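Local coordinates for protein probable CoA-transferase alpha subunit (Rhodococcus jostii, PDB 6COJ) that probably serves as the alpha subunit of a CoA-transferase-family enzyme, binding a coenzyme A thioester that bears a spirolactone ring system, at residues W41-A53 with N250-R263. The protein carries 1 engineered substitution. Residues are numbered along the deposited sequence; the frame is centred on the assembly and turned at random.
With F8G (S-{(3R,5R,9R)-1-[(2R,3S,4R,5R)-5-(6-amino-9H-purin-9-yl)-4-hydroxy-3-(phosphonooxy)tetrahydrofuran-2-yl]-3,5,9-trihydroxy-8,8-dimethyl-3,5-dioxido-10,14-dioxo-2,4,6-trioxa-11,15-diaza-3lambda~5~,5lambda~5~-diphosphaheptadecan-17-yl} (5R,10R)-7-hydroxy-10-methyl-2-oxo-1-oxaspiro[4.5]dec-6-ene-6-carbothioate (non-preferred name)), chain E.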
loop_
_atom_site.group_PDB
_atom_site.type_symbol
_atom_site.label_atom_id
_atom_site.label_comp_id
_atom_site.label_asym_id
_atom_site.label_seq_id
_atom_site.Cartn_x
_atom_site.Cartn_y
_atom_site.Cartn_z
ATOM N N TRP A 41 13.368 7.997 8.715
ATOM C CA TRP A 41 13.329 8.959 7.618
ATOM C C TRP A 41 14.085 10.211 8.038
ATOM O O TRP A 41 13.691 10.866 9.004
ATOM C CB TRP A 41 11.864 9.315 7.347
ATOM C CG TRP A 41 11.611 10.428 6.363
ATOM C CD1 TRP A 41 11.789 11.778 6.569
ATOM C CD2 TRP A 41 11.065 10.292 5.046
ATOM N NE1 TRP A 41 11.407 12.478 5.449
ATOM C CE2 TRP A 41 10.949 11.590 4.507
ATOM C CE3 TRP A 41 10.674 9.195 4.265
ATOM C CZ2 TRP A 41 10.452 11.821 3.223
ATOM C CZ3 TRP A 41 10.180 9.430 2.990
ATOM C CH2 TRP A 41 10.076 10.731 2.486
ATOM N N GLY A 42 15.163 10.561 7.335
ATOM C CA GLY A 42 15.880 11.770 7.714
ATOM C C GLY A 42 16.299 11.698 9.172
ATOM O O GLY A 42 16.882 10.704 9.619
ATOM N N SER A 43 15.978 12.738 9.939
ATOM C CA SER A 43 16.233 12.722 11.381
ATOM C C SER A 43 14.978 12.344 12.171
ATOM O O SER A 43 14.563 13.026 13.118
ATOM C CB SER A 43 16.819 14.057 11.830
ATOM O OG SER A 43 17.222 14.026 13.188
ATOM N N ARG A 44 14.366 11.223 11.781
ATOM C CA ARG A 44 13.093 10.784 12.352
ATOM C C ARG A 44 13.130 9.281 12.574
ATOM O O ARG A 44 13.270 8.509 11.617
ATOM C CB ARG A 44 11.901 11.165 11.456
ATOM C CG ARG A 44 11.926 12.613 10.991
ATOM C CD ARG A 44 10.817 12.931 9.996
ATOM N NE ARG A 44 11.107 14.157 9.257
ATOM C CZ ARG A 44 10.215 15.072 8.898
ATOM N NH1 ARG A 44 8.931 14.949 9.233
ATOM N NH2 ARG A 44 10.616 16.140 8.222
ATOM N N ARG A 45 12.981 8.885 13.838
ATOM C CA ARG A 45 12.899 7.488 14.285
ATOM C C ARG A 45 13.926 6.590 13.611
ATOM O O ARG A 45 13.629 5.491 13.138
ATOM C CB ARG A 45 11.480 6.921 14.216
ATOM C CG ARG A 45 11.221 5.929 15.356
ATOM C CD ARG A 45 9.798 5.345 15.346
ATOM N NE ARG A 45 9.605 4.540 14.138
ATOM C CZ ARG A 45 8.672 4.734 13.211
ATOM N NH1 ARG A 45 7.739 5.678 13.349
ATOM N NH2 ARG A 45 8.670 3.943 12.140
ATOM N N LYS A 46 15.174 7.064 13.605
ATOM C CA LYS A 46 16.250 6.230 13.116
ATOM C C LYS A 46 16.680 5.256 14.209
ATOM O O LYS A 46 16.628 5.585 15.395
ATOM C CB LYS A 46 17.436 7.109 12.744
ATOM C CG LYS A 46 17.214 7.846 11.436
ATOM C CD LYS A 46 17.285 6.889 10.278
ATOM C CE LYS A 46 17.009 7.565 8.958
ATOM N NZ LYS A 46 17.178 6.567 7.878
ATOM N N PRO A 47 17.110 4.029 13.833
ATOM C CA PRO A 47 17.646 3.074 14.832
ATOM C C PRO A 47 19.075 3.443 15.218
ATOM O O PRO A 47 20.058 2.757 14.896
ATOM C CB PRO A 47 17.550 1.738 14.089
ATOM C CG PRO A 47 17.788 2.117 12.658
ATOM C CD PRO A 47 17.074 3.445 12.478
ATOM N N MET A 48 19.203 4.573 15.919
ATOM C CA MET A 48 20.513 5.154 16.181
ATOM C C MET A 48 21.334 4.303 17.142
ATOM O O MET A 48 22.564 4.239 17.009
ATOM C CB MET A 48 20.367 6.582 16.710
ATOM C CG MET A 48 19.743 7.568 15.741
ATOM S SD MET A 48 20.713 7.851 14.251
ATOM C CE MET A 48 21.970 8.948 14.905
ATOM N N ALA A 49 20.686 3.639 18.105
ATOM C CA ALA A 49 21.419 2.716 18.964
ATOM C C ALA A 49 22.009 1.566 18.155
ATOM O O ALA A 49 23.158 1.166 18.381
ATOM C CB ALA A 49 20.524 2.214 20.100
ATOM N N LEU A 50 21.252 1.033 17.191
ATOM C CA LEU A 50 21.808 -0.014 16.334
ATOM C C LEU A 50 22.936 0.525 15.460
ATOM O O LEU A 50 23.949 -0.159 15.251
ATOM C CB LEU A 50 20.699 -0.659 15.495
ATOM C CG LEU A 50 19.814 -1.669 16.251
ATOM C CD1 LEU A 50 18.482 -1.916 15.517
ATOM C CD2 LEU A 50 20.551 -2.997 16.490
ATOM N N VAL A 51 22.805 1.765 14.977
ATOM C CA VAL A 51 23.881 2.380 14.196
ATOM C C VAL A 51 25.139 2.561 15.044
ATOM O O VAL A 51 26.257 2.300 14.581
ATOM C CB VAL A 51 23.410 3.700 13.556
ATOM C CG1 VAL A 51 24.595 4.457 12.950
ATOM C CG2 VAL A 51 22.352 3.428 12.502
ATOM N N ARG A 52 24.985 3.018 16.290
ATOM C CA ARG A 52 26.145 3.126 17.175
ATOM C C ARG A 52 26.783 1.763 17.430
ATOM O O ARG A 52 28.010 1.656 17.540
ATOM C CB ARG A 52 25.764 3.818 18.491
ATOM C CG ARG A 52 25.531 5.326 18.345
ATOM C CD ARG A 52 25.196 6.019 19.658
ATOM N NE ARG A 52 23.854 5.716 20.155
ATOM C CZ ARG A 52 22.762 6.411 19.842
ATOM N NH1 ARG A 52 22.837 7.451 19.006
ATOM N NH2 ARG A 52 21.594 6.064 20.363
ATOM N N ALA A 53 25.969 0.705 17.513
ATOM C CA ALA A 53 26.529 -0.635 17.672
ATOM C C ALA A 53 27.296 -1.059 16.422
ATOM O O ALA A 53 28.338 -1.721 16.520
ATOM C CB ALA A 53 25.426 -1.636 18.025
ATOM N N ASN A 250 15.200 5.193 24.472
ATOM C CA ASN A 250 15.878 6.335 23.864
ATOM C C ASN A 250 16.768 5.905 22.703
ATOM O O ASN A 250 17.728 6.602 22.358
ATOM C CB ASN A 250 16.656 7.176 24.892
ATOM C CG ASN A 250 16.596 8.672 24.602
ATOM O OD1 ASN A 250 15.570 9.194 24.161
ATOM N ND2 ASN A 250 17.702 9.374 24.865
ATOM N N GLY A 251 16.438 4.763 22.090
ATOM C CA GLY A 251 17.258 4.155 21.059
ATOM C C GLY A 251 17.193 4.832 19.709
ATOM O O GLY A 251 17.908 4.406 18.794
ATOM N N ALA A 252 16.349 5.856 19.556
ATOM C CA ALA A 252 16.356 6.683 18.363
ATOM C C ALA A 252 17.115 7.994 18.552
ATOM O O ALA A 252 17.327 8.711 17.570
ATOM C CB ALA A 252 14.924 6.958 17.886
ATOM N N HIS A 253 17.539 8.313 19.773
ATOM C CA HIS A 253 18.254 9.565 20.017
ATOM C C HIS A 253 19.479 9.631 19.100
ATOM O O HIS A 253 20.225 8.659 19.034
ATOM C CB HIS A 253 18.697 9.634 21.480
ATOM C CG HIS A 253 19.331 10.938 21.845
ATOM N ND1 HIS A 253 20.664 11.209 21.614
ATOM C CD2 HIS A 253 18.809 12.056 22.405
ATOM C CE1 HIS A 253 20.934 12.438 22.010
ATOM N NE2 HIS A 253 19.829 12.971 22.503
ATOM N N PHE A 254 19.727 10.749 18.409
ATOM C CA PHE A 254 19.097 12.047 18.631
ATOM C C PHE A 254 17.991 12.417 17.644
ATOM O O PHE A 254 17.650 13.595 17.521
ATOM C CB PHE A 254 20.177 13.148 18.600
ATOM C CG PHE A 254 21.187 12.988 17.486
ATOM C CD1 PHE A 254 20.931 13.490 16.211
ATOM C CD2 PHE A 254 22.394 12.335 17.713
ATOM C CE1 PHE A 254 21.868 13.341 15.190
ATOM C CE2 PHE A 254 23.334 12.183 16.695
ATOM C CZ PHE A 254 23.070 12.688 15.435
ATOM N N THR A 255 17.414 11.435 16.952
ATOM C CA THR A 255 16.280 11.717 16.078
ATOM C C THR A 255 14.975 11.667 16.880
ATOM O O THR A 255 14.937 11.201 18.024
ATOM C CB THR A 255 16.245 10.733 14.902
ATOM O OG1 THR A 255 15.946 9.397 15.350
ATOM C CG2 THR A 255 17.603 10.741 14.201
ATOM N N LEU A 256 13.895 12.168 16.285
ATOM C CA LEU A 256 12.607 12.125 16.980
ATOM C C LEU A 256 12.031 10.705 16.970
ATOM O O LEU A 256 12.479 9.827 16.230
ATOM C CB LEU A 256 11.625 13.152 16.404
ATOM C CG LEU A 256 11.233 13.120 14.924
ATOM C CD1 LEU A 256 10.313 11.949 14.597
ATOM C CD2 LEU A 256 10.565 14.436 14.530
ATOM N N ALA A 257 11.002 10.480 17.780
ATOM C CA ALA A 257 10.459 9.126 17.889
ATOM C C ALA A 257 8.961 9.150 18.180
ATOM O O ALA A 257 8.479 8.592 19.162
ATOM C CB ALA A 257 11.213 8.311 18.935
ATOM N N GLY A 258 8.200 9.791 17.299
ATOM C CA GLY A 258 6.752 9.776 17.437
ATOM C C GLY A 258 6.338 10.354 18.773
ATOM O O GLY A 258 6.822 11.414 19.188
ATOM N N ASP A 259 5.445 9.629 19.466
ATOM C CA ASP A 259 4.918 10.059 20.762
ATOM C C ASP A 259 5.928 9.945 21.898
ATOM O O ASP A 259 5.687 10.506 22.977
ATOM C CB ASP A 259 3.721 9.188 21.157
ATOM C CG ASP A 259 2.442 9.592 20.462
ATOM O OD1 ASP A 259 2.412 10.676 19.844
ATOM O OD2 ASP A 259 1.465 8.817 20.544
ATOM N N SER A 260 7.028 9.211 21.709
ATOM C CA SER A 260 7.942 8.949 22.818
ATOM C C SER A 260 8.768 10.178 23.167
ATOM O O SER A 260 8.941 10.501 24.347
ATOM C CB SER A 260 8.854 7.764 22.491
ATOM O OG SER A 260 8.093 6.576 22.321
ATOM N N TYR A 261 9.313 10.853 22.160
ATOM C CA TYR A 261 10.090 12.069 22.360
ATOM C C TYR A 261 10.295 12.743 21.013
ATOM O O TYR A 261 10.189 12.112 19.955
ATOM C CB TYR A 261 11.450 11.802 23.042
ATOM C CG TYR A 261 12.197 10.582 22.525
ATOM C CD1 TYR A 261 13.049 10.668 21.426
ATOM C CD2 TYR A 261 12.054 9.349 23.141
ATOM C CE1 TYR A 261 13.744 9.548 20.961
ATOM C CE2 TYR A 261 12.724 8.220 22.676
ATOM C CZ TYR A 261 13.570 8.326 21.590
ATOM O OH TYR A 261 14.242 7.211 21.132
ATOM N N GLY A 262 10.584 14.042 21.072
ATOM C CA GLY A 262 10.978 14.794 19.900
ATOM C C GLY A 262 12.474 14.717 19.639
ATOM O O GLY A 262 13.227 14.016 20.315
ATOM N N ARG A 263 12.899 15.451 18.616
ATOM C CA ARG A 263 14.313 15.480 18.263
ATOM C C ARG A 263 15.099 16.261 19.307
ATOM O O ARG A 263 14.649 17.292 19.809
ATOM C CB ARG A 263 14.490 16.131 16.888
ATOM C CG ARG A 263 15.935 16.175 16.380
ATOM C CD ARG A 263 16.018 16.765 14.967
ATOM N NE ARG A 263 15.198 16.008 14.022
ATOM C CZ ARG A 263 14.063 16.447 13.488
ATOM N NH1 ARG A 263 13.612 17.659 13.780
ATOM N NH2 ARG A 263 13.383 15.677 12.651
HETATM C C4 F8G E . 29.227 26.109 -4.695
HETATM C C5 F8G E . 29.057 25.905 -6.140
HETATM C C6 F8G E . 29.936 24.919 -6.813
HETATM C C8 F8G E . 27.635 27.406 -5.425
HETATM N N1 F8G E . 30.855 24.245 -6.082
HETATM N N3 F8G E . 30.161 25.412 -4.007
HETATM C "C1'" F8G E . 28.180 27.506 -2.946
HETATM C C2 F8G E . 31.048 24.428 -4.636
HETATM C "C2'" F8G E . 27.889 28.986 -2.791
HETATM C "C3'" F8G E . 27.108 28.995 -1.497
HETATM C "C4'" F8G E . 26.277 27.743 -1.596
HETATM C "C5'" F8G E . 24.958 28.054 -2.270
HETATM C CAA F8G E . 6.996 14.915 -2.470
HETATM C CAB F8G E . 7.904 16.104 -2.281
HETATM C CAC F8G E . 8.984 16.088 -1.474
HETATM C CAD F8G E . 9.155 15.008 -0.415
HETATM C CAE F8G E . 7.946 14.077 -0.377
HETATM C CAF F8G E . 7.527 13.678 -1.777
HETATM C CAG F8G E . 10.054 17.086 -1.647
HETATM C CAI F8G E . 8.200 12.823 0.447
HETATM C CAK F8G E . 9.463 15.526 1.006
HETATM C CAL F8G E . 10.885 15.085 1.396
HETATM C CAM F8G E . 11.333 14.331 0.168
HETATM C CAQ F8G E . 11.555 19.168 -2.561
HETATM C CAR F8G E . 11.482 20.122 -1.382
HETATM C CAT F8G E . 13.110 21.888 -1.639
HETATM C CAU F8G E . 14.376 22.496 -1.065
HETATM C CAV F8G E . 15.095 23.440 -2.021
HETATM C CAX F8G E . 16.141 25.196 -0.755
HETATM C CAY F8G E . 17.395 25.804 -0.181
HETATM C CAZ F8G E . 17.879 27.008 -0.997
HETATM C CBA F8G E . 19.243 27.438 -0.479
HETATM C CBM F8G E . 18.020 26.602 -2.457
HETATM C CBN F8G E . 16.934 28.198 -0.873
HETATM N N6 F8G E . 29.821 24.693 -8.144
HETATM N N7 F8G E . 28.064 26.733 -6.524
HETATM N N9 F8G E . 28.342 27.037 -4.342
HETATM N NAS F8G E . 12.761 20.727 -1.095
HETATM N NAW F8G E . 16.264 24.033 -1.386
HETATM O "O2'" F8G E . 29.084 29.764 -2.689
HETATM O "O3'" F8G E . 27.982 28.774 -0.404
HETATM O "O4'" F8G E . 27.032 26.848 -2.409
HETATM O "O5'" F8G E . 24.207 28.918 -1.422
HETATM O OAH F8G E . 7.595 17.098 -2.905
HETATM O OAJ F8G E . 11.057 17.006 -0.948
HETATM O OAN F8G E . 12.420 13.841 -0.049
HETATM O OAO F8G E . 10.282 14.235 -0.806
HETATM O OBB F8G E . 20.079 26.294 -0.554
HETATM O OBD F8G E . 22.474 27.109 -1.107
HETATM O OBJ F8G E . 12.453 22.424 -2.523
HETATM O OBK F8G E . 15.051 25.737 -0.636
HETATM O OBL F8G E . 17.165 26.207 1.178
HETATM O OBO F8G E . 22.117 24.953 0.041
HETATM O OBP F8G E . 21.623 27.016 1.367
HETATM O OBQ F8G E . 21.971 29.519 -0.314
HETATM O OBR F8G E . 22.081 29.001 -2.760
HETATM O OCI F8G E . 29.260 29.507 1.657
HETATM O OCJ F8G E . 29.249 30.917 -0.387
HETATM O OCK F8G E . 27.187 30.708 1.001
HETATM P PBC F8G E . 21.584 26.361 0.007
HETATM P PBE F8G E . 22.623 28.683 -1.387
HETATM P PCH F8G E . 28.432 30.013 0.502
HETATM S SAP F8G E . 10.006 18.344 -2.758
HETATM O O HOH W 1 18.285 1.619 17.540
#
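Arg-263 takes hold of Ser-43 side-on, NE and NH2 both donating to the one carbonyl oxygen, where two loops of the CoA-transferase fold are joined: the one that runs from parallel-sheet strand 35-38 into helix 48-56, and the one that follows strand 244-247. NE lies in the carbonyl plane on a lone pair of Ser-43 O, whereas NH2, at 2.9 Å from that oxygen, comes from 54° above the plane. With CG trans to the backbone N (chi1 -178°) and a bend at chi3, Arg-263 brings its guanidinium edge to the serine, and Glu-265 takes up NH1 in a salt bridge. A leucine in its place would probably take both strong donors from Ser-43 O and leave Glu-265 without its cationic mate. Arg-44 and Leu-256 form a single beta bridge, and their side chains run side by side, CB of Arg-44 resting 3.6 Å from CD1 of Leu-256. The Arg-44 guanidinium, turned 67° from that of Arg-263, pairs with Asp-92. Thr-255 OG1 bridges the two loops, accepting from Lys-46 N at 3.0 Å and donating to Ala-252 O. Farther along, Met-48, bent at chi2 and chi3, lays CE over one face of the Phe-254 ring, 4.2 Å from its centroid, a CH-pi contact beside helix 70-77. Trp-41, at the start of the first loop, touches the bound thioester ligand. In the first turn of helix 48-56, Ala-49 N donates to Gly-251 O, and from further along the helix the Arg-52 guanidinium, whose NH2 also forms a salt bridge with Glu-293, presents its edge end-on to His-253 O, with NH1 at 2.9 Å and NH2 at 3.2 Å from that oxygen.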